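PDB 2QRD: SNF1-like protein kinase ssp2 from Schizosaccharomyces pombe, which is a SNF1-like serine/threonine protein kinase, probably the catalytic subunit of an AMPK-type complex that responds to cellular energy status. Local coordinates for residues Y31-R36 and A128-K133; A37-T42 and S60-P65. All blocks are in the same frame, centred on the assembly; numbering follows the deposited sequence.

Contact 1: Y31-R36 and A128-K133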
ATOM      1  N   TYR A  31      29.046   7.536  13.504  1.00 48.45           N
ATOM      2  CA  TYR A  31      30.076   6.522  13.241  1.00 48.07           C
ATOM      3  C   TYR A  31      29.914   5.331  14.155  1.00 48.21           C
ATOM      4  O   TYR A  31      30.131   4.189  13.760  1.00 47.97           O
ATOM      5  CB  TYR A  31      31.476   7.102  13.420  1.00 47.83           C
ATOM      6  CG  TYR A  31      32.074   7.713  12.170  1.00 48.16           C
ATOM      7  CD1 TYR A  31      32.445   9.051  12.141  1.00 48.52           C
ATOM      8  CD2 TYR A  31      32.279   6.952  11.014  1.00 48.59           C
ATOM      9  CE1 TYR A  31      33.027   9.619  10.988  1.00 47.50           C
ATOM     10  CE2 TYR A  31      32.842   7.522   9.851  1.00 47.48           C
ATOM     11  CZ  TYR A  31      33.224   8.849   9.857  1.00 46.92           C
ATOM     12  OH  TYR A  31      33.771   9.427   8.730  1.00 47.44           O
ATOM     13  N   ARG A  32      29.526   5.602  15.389  1.00 48.58           N
ATOM     14  CA  ARG A  32      29.289   4.536  16.347  1.00 49.23           C
ATOM     15  C   ARG A  32      28.087   3.676  15.946  1.00 49.47           C
ATOM     16  O   ARG A  32      28.165   2.452  15.982  1.00 49.39           O
ATOM     17  CB  ARG A  32      29.178   5.094  17.776  1.00 49.09           C
ATOM     18  CG  ARG A  32      30.531   5.386  18.392  1.00 47.98           C
ATOM     19  CD  ARG A  32      30.427   5.969  19.797  1.00 49.20           C
ATOM     20  NE  ARG A  32      31.721   5.934  20.495  1.00 50.18           N
ATOM     21  CZ  ARG A  32      32.073   6.744  21.493  1.00 50.63           C
ATOM     22  NH1 ARG A  32      31.227   7.686  21.905  1.00 51.06           N
ATOM     23  NH2 ARG A  32      33.276   6.629  22.066  1.00 48.22           N
ATOM     24  N   ALA A  33      27.001   4.329  15.550  1.00 50.17           N
ATOM     25  CA  ALA A  33      25.817   3.663  14.992  1.00 51.25           C
ATOM     26  C   ALA A  33      26.099   2.826  13.707  1.00 52.54           C
ATOM     27  O   ALA A  33      25.597   1.709  13.578  1.00 52.96           O
ATOM     28  CB  ALA A  33      24.765   4.694  14.700  1.00 51.34           C
ATOM     29  N   LEU A  34      26.874   3.379  12.763  1.00 53.21           N
ATOM     30  CA  LEU A  34      27.319   2.654  11.567  1.00 53.62           C
ATOM     31  C   LEU A  34      28.093   1.392  11.939  1.00 53.87           C
ATOM     32  O   LEU A  34      27.881   0.333  11.357  1.00 54.16           O
ATOM     33  CB  LEU A  34      28.176   3.549  10.662  1.00 53.61           C
ATOM     34  CG  LEU A  34      27.483   4.708   9.913  1.00 54.28           C
ATOM     35  CD1 LEU A  34      28.542   5.601   9.243  1.00 54.18           C
ATOM     36  CD2 LEU A  34      26.495   4.220   8.873  1.00 53.03           C
ATOM     37  N   GLN A  35      28.957   1.500  12.943  1.00 53.86           N
ATOM     38  CA  GLN A  35      29.784   0.392  13.356  1.00 53.53           C
ATOM     39  C   GLN A  35      28.972  -0.693  14.072  1.00 53.80           C
ATOM     40  O   GLN A  35      29.279  -1.891  13.927  1.00 54.03           O
ATOM     41  CB  GLN A  35      30.941   0.874  14.233  1.00 53.58           C
ATOM     42  CG  GLN A  35      31.790  -0.254  14.760  1.00 53.47           C
ATOM     43  CD  GLN A  35      32.627   0.138  15.934  1.00 56.10           C
ATOM     44  OE1 GLN A  35      33.833   0.323  15.804  1.00 57.68           O
ATOM     45  NE2 GLN A  35      32.003   0.247  17.105  1.00 58.17           N
ATOM     46  N   ARG A  36      27.965  -0.293  14.851  1.00 53.54           N
ATOM     47  CA  ARG A  36      27.074  -1.278  15.490  1.00 53.78           C
ATOM     48  C   ARG A  36      26.201  -1.995  14.467  1.00 53.51           C
ATOM     49  O   ARG A  36      25.938  -3.187  14.601  1.00 53.03           O
ATOM     50  CB  ARG A  36      26.190  -0.653  16.562  1.00 53.93           C
ATOM     51  CG  ARG A  36      26.875  -0.430  17.876  1.00 55.92           C
ATOM     52  CD  ARG A  36      25.861  -0.485  18.994  1.00 61.46           C
ATOM     53  NE  ARG A  36      24.843   0.560  18.868  1.00 64.06           N
ATOM     54  CZ  ARG A  36      23.631   0.507  19.421  1.00 66.18           C
ATOM     55  NH1 ARG A  36      23.246  -0.549  20.146  1.00 67.32           N
ATOM     56  NH2 ARG A  36      22.799   1.524  19.254  1.00 66.11           N
ATOM     57  N   ALA A 128      16.413   1.868   8.383  1.00 53.04           N
ATOM     58  CA  ALA A 128      15.724   1.513   9.619  1.00 52.88           C
ATOM     59  C   ALA A 128      16.699   0.937  10.640  1.00 53.59           C
ATOM     60  O   ALA A 128      16.600   1.238  11.828  1.00 54.39           O
ATOM     61  CB  ALA A 128      14.558   0.542   9.342  1.00 52.41           C
ATOM     62  N   MET A 129      17.624   0.101  10.176  1.00 54.04           N
ATOM     63  CA  MET A 129      18.751  -0.404  10.961  1.00 56.08           C
ATOM     64  C   MET A 129      19.611   0.747  11.553  1.00 53.51           C
ATOM     65  O   MET A 129      19.858   0.791  12.764  1.00 52.48           O
ATOM     66  CB  MET A 129      19.597  -1.354  10.072  1.00 55.47           C
ATOM     67  CG  MET A 129      20.333  -2.486  10.796  1.00 58.85           C
ATOM     68  SD  MET A 129      21.057  -3.834   9.742  1.00 65.12           S
ATOM     69  CE  MET A 129      19.691  -4.127   8.565  1.00 62.35           C
ATOM     70  N   LEU A 130      20.051   1.659  10.694  1.00 52.58           N
ATOM     71  CA  LEU A 130      20.783   2.840  11.141  1.00 52.74           C
ATOM     72  C   LEU A 130      20.006   3.599  12.213  1.00 52.53           C
ATOM     73  O   LEU A 130      20.539   3.908  13.279  1.00 53.48           O
ATOM     74  CB  LEU A 130      21.085   3.763   9.958  1.00 52.76           C
ATOM     75  CG  LEU A 130      22.378   4.576  10.045  1.00 53.99           C
ATOM     76  CD1 LEU A 130      22.235   5.894   9.300  1.00 55.65           C
ATOM     77  CD2 LEU A 130      22.766   4.816  11.497  1.00 51.56           C
ATOM     78  N   VAL A 131      18.744   3.894  11.921  1.00 51.99           N
ATOM     79  CA  VAL A 131      17.901   4.658  12.824  1.00 51.33           C
ATOM     80  C   VAL A 131      17.789   3.985  14.183  1.00 51.69           C
ATOM     81  O   VAL A 131      17.900   4.655  15.203  1.00 51.79           O
ATOM     82  CB  VAL A 131      16.508   4.982  12.196  1.00 51.37           C
ATOM     83  CG1 VAL A 131      15.549   5.467  13.230  1.00 49.27           C
ATOM     84  CG2 VAL A 131      16.660   6.033  11.087  1.00 50.44           C
ATOM     85  N   CYS A 132      17.641   2.662  14.210  1.00 51.90           N
ATOM     86  CA  CYS A 132      17.575   1.941  15.485  1.00 52.17           C
ATOM     87  C   CYS A 132      18.863   2.006  16.297  1.00 52.23           C
ATOM     88  O   CYS A 132      18.825   2.018  17.525  1.00 52.79           O
ATOM     89  CB  CYS A 132      17.140   0.496  15.277  1.00 52.01           C
ATOM     90  SG  CYS A 132      15.398   0.446  14.778  1.00 53.57           S
ATOM     91  N   LYS A 133      19.996   2.044  15.606  1.00 52.28           N
ATOM     92  CA  LYS A 133      21.288   2.166  16.253  1.00 51.51           C
ATOM     93  C   LYS A 133      21.448   3.590  16.774  1.00 51.52           C
ATOM     94  O   LYS A 133      21.862   3.779  17.900  1.00 52.08           O
ATOM     95  CB  LYS A 133      22.421   1.826  15.273  1.00 51.66           C
ATOM     96  CG  LYS A 133      22.447   0.381  14.793  1.00 49.19           C
ATOM     97  CD  LYS A 133      22.257  -0.574  15.971  1.00 47.24           C
ATOM     98  CE  LYS A 133      22.313  -2.016  15.512  1.00 45.66           C
ATOM     99  NZ  LYS A 133      22.045  -2.872  16.646  1.00 46.79           N
TER
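A33, L130, R36 and K133 carry the contact, in which the axes of segments 31-36 and 128-133, on helices 23-37 and 123-136, approach to 8.6 Å with an angle of 122° between their N-to-C directions. The apolar part begins where the small side chain of A33 lets the backbones come close: its CB lies 3.8 Å from CD2 of L130 and 3.7 Å from CB of K133. L34 starts out away from the other helix, but its CD2 branch swings back to 4.3 Å from CG of L130.

The aliphatic chain of K133 rests on the C-terminal turn of helix 23-37, with CB and CG beside the carbonyl oxygen of A33. Bent at chi2 (-46°), it sends CD over the centre of one face of the R36 guanidinium, 3.9 Å from CZ. This places two like charges near one another, NH1 of R36 lying 4.4 Å from NZ of K133, which probably costs some electrostatic energy.

The polar link is a single weak hydrogen bond. NH2 of R36 reaches the backbone O of K133 at 2.8 Å, in the plane of the guanidinium, but the angle at the hydrogen is only 127°. The same nitrogen also bonds S136 OG, which in turn bonds the carbonyl of C132, so the arginine end is held at the last turn of helix 123-136.

Both segments fall within the KA1-like adenylate sensor family. L34 and L130 each pack on W62 of strand 57-63, so the apolar side of this crossing faces the antiparallel sheet, while A128 and V131 meet leucines of the neighbouring SPCC1919.03c chain.

Contact 2: A37-T42 and S60-P65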
ATOM      1  N   ALA A  37      25.774  -1.274  13.432  1.00 53.34           N
ATOM      2  CA  ALA A  37      24.974  -1.879  12.364  1.00 53.57           C
ATOM      3  C   ALA A  37      25.802  -2.793  11.453  1.00 53.66           C
ATOM      4  O   ALA A  37      25.248  -3.554  10.664  1.00 54.02           O
ATOM      5  CB  ALA A  37      24.242  -0.810  11.561  1.00 54.05           C
ATOM      6  N   GLY A  38      27.125  -2.734  11.604  1.00 53.32           N
ATOM      7  CA  GLY A  38      28.064  -3.499  10.784  1.00 52.68           C
ATOM      8  C   GLY A  38      28.511  -2.858   9.469  1.00 52.07           C
ATOM      9  O   GLY A  38      29.185  -3.502   8.681  1.00 51.58           O
ATOM     10  N   ALA A  39      28.125  -1.607   9.224  1.00 51.10           N
ATOM     11  CA  ALA A  39      28.487  -0.911   7.995  1.00 50.82           C
ATOM     12  C   ALA A  39      29.987  -0.614   7.980  1.00 51.03           C
ATOM     13  O   ALA A  39      30.637  -0.645   9.020  1.00 51.39           O
ATOM     14  CB  ALA A  39      27.678   0.384   7.846  1.00 49.40           C
ATOM     15  N   GLN A  40      30.527  -0.358   6.792  1.00 50.96           N
ATOM     16  CA  GLN A  40      31.894   0.145   6.640  1.00 51.38           C
ATOM     17  C   GLN A  40      31.780   1.509   6.018  1.00 50.23           C
ATOM     18  O   GLN A  40      30.806   1.800   5.361  1.00 49.02           O
ATOM     19  CB  GLN A  40      32.742  -0.767   5.766  1.00 50.88           C
ATOM     20  CG  GLN A  40      33.596  -1.647   6.585  1.00 55.30           C
ATOM     21  CD  GLN A  40      33.697  -3.070   6.071  1.00 57.99           C
ATOM     22  OE1 GLN A  40      32.751  -3.862   6.205  1.00 64.03           O
ATOM     23  NE2 GLN A  40      34.836  -3.411   5.519  1.00 50.70           N
ATOM     24  N   PHE A  41      32.791   2.333   6.242  1.00 49.77           N
ATOM     25  CA  PHE A  41      32.668   3.759   6.015  1.00 49.04           C
ATOM     26  C   PHE A  41      34.010   4.417   5.691  1.00 49.46           C
ATOM     27  O   PHE A  41      35.097   3.915   6.062  1.00 49.54           O
ATOM     28  CB  PHE A  41      31.986   4.420   7.232  1.00 48.35           C
ATOM     29  CG  PHE A  41      32.453   3.873   8.579  1.00 48.30           C
ATOM     30  CD1 PHE A  41      33.669   4.272   9.127  1.00 45.48           C
ATOM     31  CD2 PHE A  41      31.674   2.946   9.292  1.00 46.80           C
ATOM     32  CE1 PHE A  41      34.089   3.782  10.349  1.00 44.15           C
ATOM     33  CE2 PHE A  41      32.104   2.452  10.522  1.00 44.24           C
ATOM     34  CZ  PHE A  41      33.311   2.872  11.040  1.00 45.34           C
ATOM     35  N   THR A  42      33.944   5.515   4.941  1.00 49.56           N
ATOM     36  CA  THR A  42      35.103   6.363   4.773  1.00 49.09           C
ATOM     37  C   THR A  42      35.264   7.159   6.062  1.00 49.68           C
ATOM     38  O   THR A  42      34.374   7.169   6.923  1.00 49.85           O
ATOM     39  CB  THR A  42      34.954   7.349   3.610  1.00 48.88           C
ATOM     40  OG1 THR A  42      33.824   8.192   3.859  1.00 48.76           O
ATOM     41  CG2 THR A  42      34.825   6.623   2.270  1.00 47.60           C
ATOM     42  N   SER A  60      29.238   5.025   3.043  1.00 50.57           N
ATOM     43  CA  SER A  60      29.185   3.778   3.791  1.00 51.31           C
ATOM     44  C   SER A  60      28.843   2.615   2.860  1.00 51.54           C
ATOM     45  O   SER A  60      28.121   2.778   1.862  1.00 52.63           O
ATOM     46  CB  SER A  60      28.183   3.867   4.956  1.00 51.29           C
ATOM     47  OG  SER A  60      26.867   4.047   4.466  1.00 50.89           O
ATOM     48  N   ARG A  61      29.403   1.459   3.168  1.00 50.92           N
ATOM     49  CA  ARG A  61      29.065   0.231   2.473  1.00 50.89           C
ATOM     50  C   ARG A  61      28.468  -0.763   3.470  1.00 51.08           C
ATOM     51  O   ARG A  61      28.994  -0.944   4.575  1.00 51.13           O
ATOM     52  CB  ARG A  61      30.296  -0.348   1.783  1.00 49.70           C
ATOM     53  CG  ARG A  61      29.957  -1.367   0.743  1.00 48.03           C
ATOM     54  CD  ARG A  61      31.209  -1.922   0.129  1.00 46.18           C
ATOM     55  NE  ARG A  61      32.097  -2.433   1.163  1.00 42.96           N
ATOM     56  CZ  ARG A  61      33.387  -2.661   0.988  1.00 42.66           C
ATOM     57  NH1 ARG A  61      33.925  -2.426  -0.202  1.00 42.34           N
ATOM     58  NH2 ARG A  61      34.132  -3.117   2.001  1.00 37.63           N
ATOM     59  N   TRP A  62      27.376  -1.396   3.061  1.00 51.77           N
ATOM     60  CA  TRP A  62      26.606  -2.317   3.904  1.00 52.54           C
ATOM     61  C   TRP A  62      26.439  -3.639   3.162  1.00 53.30           C
ATOM     62  O   TRP A  62      26.013  -3.662   1.980  1.00 52.84           O
ATOM     63  CB  TRP A  62      25.198  -1.765   4.153  1.00 52.56           C
ATOM     64  CG  TRP A  62      25.077  -0.406   4.828  1.00 53.09           C
ATOM     65  CD1 TRP A  62      25.478   0.827   4.343  1.00 53.59           C
ATOM     66  CD2 TRP A  62      24.453  -0.148   6.083  1.00 52.74           C
ATOM     67  NE1 TRP A  62      25.169   1.824   5.250  1.00 50.21           N
ATOM     68  CE2 TRP A  62      24.528   1.255   6.317  1.00 51.10           C
ATOM     69  CE3 TRP A  62      23.848  -0.969   7.045  1.00 52.32           C
ATOM     70  CZ2 TRP A  62      24.023   1.850   7.473  1.00 52.61           C
ATOM     71  CZ3 TRP A  62      23.327  -0.372   8.200  1.00 53.08           C
ATOM     72  CH2 TRP A  62      23.432   1.023   8.410  1.00 53.67           C
ATOM     73  N   GLU A  63      26.769  -4.740   3.839  1.00 54.12           N
ATOM     74  CA  GLU A  63      26.461  -6.064   3.304  1.00 55.02           C
ATOM     75  C   GLU A  63      24.938  -6.233   3.364  1.00 53.14           C
ATOM     76  O   GLU A  63      24.307  -5.792   4.317  1.00 54.32           O
ATOM     77  CB  GLU A  63      27.246  -7.193   4.028  1.00 55.28           C
ATOM     78  CG  GLU A  63      28.786  -7.149   3.775  1.00 57.32           C
ATOM     79  CD  GLU A  63      29.504  -8.537   3.587  1.00 59.08           C
ATOM     80  OE1 GLU A  63      29.822  -9.237   4.594  1.00 62.13           O
ATOM     81  OE2 GLU A  63      29.826  -8.901   2.414  1.00 65.14           O
ATOM     82  N   ILE A  64      24.325  -6.783   2.327  1.00 51.43           N
ATOM     83  CA  ILE A  64      22.869  -6.938   2.365  1.00 49.93           C
ATOM     84  C   ILE A  64      22.548  -8.264   3.025  1.00 50.08           C
ATOM     85  O   ILE A  64      22.945  -9.302   2.530  1.00 50.23           O
ATOM     86  CB  ILE A  64      22.174  -6.748   0.957  1.00 49.97           C
ATOM     87  CG1 ILE A  64      22.490  -5.367   0.365  1.00 47.51           C
ATOM     88  CG2 ILE A  64      20.668  -6.895   1.066  1.00 48.43           C
ATOM     89  CD1 ILE A  64      22.301  -5.262  -1.123  1.00 48.88           C
ATOM     90  N   PRO A  65      21.846  -8.233   4.173  1.00 50.46           N
ATOM     91  CA  PRO A  65      21.609  -9.464   4.924  1.00 50.33           C
ATOM     92  C   PRO A  65      21.051 -10.624   4.118  1.00 50.46           C
ATOM     93  O   PRO A  65      21.566 -11.737   4.232  1.00 50.81           O
ATOM     94  CB  PRO A  65      20.627  -9.027   6.012  1.00 50.08           C
ATOM     95  CG  PRO A  65      20.973  -7.587   6.245  1.00 50.44           C
ATOM     96  CD  PRO A  65      21.252  -7.065   4.854  1.00 50.25           C
TER
HETATM   97  O   HOH W   1      30.883  -3.665   3.817  1.00 55.43           O
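Q40 and R61 form an antiparallel hydrogen-bonded pair, joining the short strand 40-41 to strand 57-63. N of Q40 gives a nearly straight bond to O of R61 (2.8 Å, 175°), and N of R61 returns one to O of Q40 at 2.6 Å. F41 and S60 follow as a non-hydrogen-bonded pair, where CA of S60 makes a CA-H...O contact with O of Q40.

The Q40 and R61 side chains run side by side on one face, with amide and guanidinium planes 87° apart. Bent at chi3 (54°), R61 turns NE to a water at 3.2 Å, which lies in the guanidinium plane and donates to OE1 of Q40.

Apolar contact gathers on the indole of W62. CB of A39 sits over the five-membered ring, 3.7 Å from its centroid, as a CH-pi contact, and CB of A37 meets CZ3 at 3.5 Å. NE1 bonds OG of S60 (2.9 Å), itself bonded to the carbonyl of I78. Were the indole replaced by an alanine here, the methyls of A37 and A39 would probably face a gap and S60 OG would lose its indole donor.

G38 ends helix 23-37 in a Schellman motif, and the chain passes through A39 into strand 40-41. W62 packs against L34 of helix 23-37 and L130 of helix 123-136; F41, in strand 40-41, makes backbone hydrogen bonds to the SPCC1919.03c chain.

Overall arrangement
The two contacts share the end of helix 23-37: contact 1 packs it against helix 123-136, and contact 2 follows the chain into strand 40-41, the outermost strand of the sheet on that side within this chain. In contact 1 A33, L34 and L130 are buried and R36 is exposed; in contact 2 A39, F41, S60 and W62 are buried, Q40 and R61 partly exposed. Contact 1 joins helix to helix through small and aliphatic side chains, contact 2 strand to strand through backbone bonds, with a water-bridged polar face and an aromatic inner one. They meet directly: L34 O accepts a hydrogen bond from A39 N, and L34 CD2 packs 3.7 Å from W62 CZ2.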